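Local coordinates for protein probable transcriptional regulator WhiB7 (Mycobacterium tuberculosis, PDB 7KUG) that regulates transcription, is probably redox-responsive, and carries one [4Fe-4S] cluster per subunit, with its apo-form probably the one that binds DNA, at residues Gln51-Ala54 and Ala55-Arg59. The protein carries 2 engineered substitutions. Numbering follows the deposited sequence. Where two conformers were deposited one is given.
Sequences QCLA and AALQR. With SF4 (iron/sulfur cluster), chain E.
Leu-53 and Leu-57 run alongside each other one turn apart on the alpha-helix 49-59 of this Wbl-type iron-sulfur domain, with Leu-53 CG 4.2 Å from Leu-57 CD1. Both leucines reach the three-stranded antiparallel sheet, touching Phe-71 and Ile-76, while Ala-56 packs on Phe-71 and Trp-66, so this face of the helix is laid against the sheet.

The backbone follows the regular i to i+4 pattern. The amides of Ala-55, Ala-56, Leu-57 and Gln-58 donate to the carbonyls of Gln-51, Cys-52, Leu-53 and Ala-54; the bond from Ala-56 N to Cys-52 O measures 2.9 Å.

Cys-52 ties this helix to the [4Fe-4S] cluster. Swung anti to the backbone N (chi1 -178°), Cys-52 SG reaches the cluster and binds one iron, FE3, at 2.2 Å; Cys-20, Cys-43 and Cys-46 are probably the other ligands.

Behind the thiolate, a water links the Cys-52 carbonyl to Arg-59. Cys-52 O thus accepts two hydrogen bonds, one from Ala-56 N and one from the water oxygen at 3.0 Å. The Arg-59 guanidinium turns one face to Ala-55 O, and its NE forms a salt bridge with Glu-61. At the guanidinium edge, in its plane, Arg-59 NH2 donates to the water oxygen at 2.9 Å.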
loop_
_atom_site.group_PDB
_atom_site.type_symbol
_atom_site.label_atom_id
_atom_site.label_comp_id
_atom_site.label_asym_id
_atom_site.label_seq_id
_atom_site.Cartn_x
_atom_site.Cartn_y
_atom_site.Cartn_z
ATOM N N GLN A 51 -3.327 16.562 -6.544
ATOM C CA GLN A 51 -1.954 16.005 -6.665
ATOM C C GLN A 51 -2.000 14.494 -6.386
ATOM O O GLN A 51 -1.367 13.741 -7.148
ATOM C CB GLN A 51 -1.018 16.806 -5.759
ATOM C CG GLN A 51 -0.983 18.290 -6.120
ATOM C CD GLN A 51 -1.802 19.167 -5.199
ATOM O OE1 GLN A 51 -3.020 19.025 -5.071
ATOM N NE2 GLN A 51 -1.128 20.108 -4.556
ATOM N N CYS A 52 -2.749 14.071 -5.363
ATOM C CA CYS A 52 -2.908 12.640 -4.980
ATOM C C CYS A 52 -3.556 11.903 -6.163
ATOM O O CYS A 52 -3.087 10.814 -6.552
ATOM C CB CYS A 52 -3.742 12.506 -3.706
ATOM S SG CYS A 52 -3.967 10.810 -3.103
ATOM N N LEU A 53 -4.596 12.498 -6.751
ATOM C CA LEU A 53 -5.320 11.901 -7.891
ATOM C C LEU A 53 -4.345 11.745 -9.063
ATOM O O LEU A 53 -4.328 10.690 -9.674
ATOM C CB LEU A 53 -6.519 12.776 -8.267
ATOM C CG LEU A 53 -7.358 12.273 -9.438
ATOM C CD1 LEU A 53 -7.930 10.902 -9.141
ATOM C CD2 LEU A 53 -8.477 13.252 -9.772
ATOM N N ALA A 54 -3.585 12.795 -9.376
ATOM C CA ALA A 54 -2.674 12.803 -10.541
ATOM C C ALA A 54 -1.650 11.679 -10.358
ATOM O O ALA A 54 -1.392 10.929 -11.333
ATOM C CB ALA A 54 -2.010 14.153 -10.684
ATOM N N ALA A 55 -1.079 11.570 -9.159
ATOM C CA ALA A 55 0.021 10.625 -8.853
ATOM C C ALA A 55 -0.521 9.198 -8.907
ATOM O O ALA A 55 0.161 8.313 -9.451
ATOM C CB ALA A 55 0.636 10.936 -7.512
ATOM N N ALA A 56 -1.739 8.965 -8.408
ATOM C CA ALA A 56 -2.334 7.609 -8.405
ATOM C C ALA A 56 -2.622 7.174 -9.849
ATOM O O ALA A 56 -2.451 5.992 -10.173
ATOM C CB ALA A 56 -3.568 7.581 -7.539
ATOM N N LEU A 57 -3.023 8.115 -10.704
ATOM C CA LEU A 57 -3.251 7.828 -12.146
ATOM C C LEU A 57 -1.915 7.475 -12.805
ATOM O O LEU A 57 -1.895 6.552 -13.622
ATOM C CB LEU A 57 -3.908 9.045 -12.808
ATOM C CG LEU A 57 -5.402 9.203 -12.538
ATOM C CD1 LEU A 57 -5.890 10.574 -12.984
ATOM C CD2 LEU A 57 -6.182 8.100 -13.223
ATOM N N GLN A 58 -0.855 8.219 -12.485
ATOM C CA GLN A 58 0.499 8.023 -13.070
ATOM C C GLN A 58 0.987 6.626 -12.679
ATOM O O GLN A 58 1.518 5.909 -13.541
ATOM C CB GLN A 58 1.446 9.129 -12.602
ATOM C CG GLN A 58 2.647 9.332 -13.513
ATOM C CD GLN A 58 3.897 8.660 -13.000
ATOM O OE1 GLN A 58 4.169 8.639 -11.800
ATOM N NE2 GLN A 58 4.686 8.114 -13.916
ATOM N N ARG A 59 0.761 6.228 -11.431
ATOM C CA ARG A 59 1.217 4.910 -10.913
ATOM C C ARG A 59 0.253 3.800 -11.348
ATOM O O ARG A 59 0.603 2.620 -11.165
ATOM C CB ARG A 59 1.354 4.949 -9.392
ATOM C CG ARG A 59 2.486 5.828 -8.891
ATOM C CD ARG A 59 2.746 5.613 -7.416
ATOM N NE ARG A 59 1.519 5.682 -6.641
ATOM C CZ ARG A 59 1.001 6.796 -6.135
ATOM N NH1 ARG A 59 1.616 7.958 -6.303
ATOM N NH2 ARG A 59 -0.131 6.736 -5.451
HETATM FE FE1 SF4 E . -5.715 13.386 0.472
HETATM FE FE2 SF4 E . -5.348 10.905 1.493
HETATM FE FE3 SF4 E . -5.009 11.385 -1.192
HETATM FE FE4 SF4 E . -7.529 11.425 -0.076
HETATM S S1 SF4 E . -6.064 9.752 -0.190
HETATM S S2 SF4 E . -6.642 12.859 -1.465
HETATM S S3 SF4 E . -7.068 12.297 1.863
HETATM S S4 SF4 E . -3.884 12.177 0.468
HETATM O O HOH W 1 -1.070 9.369 -4.806
#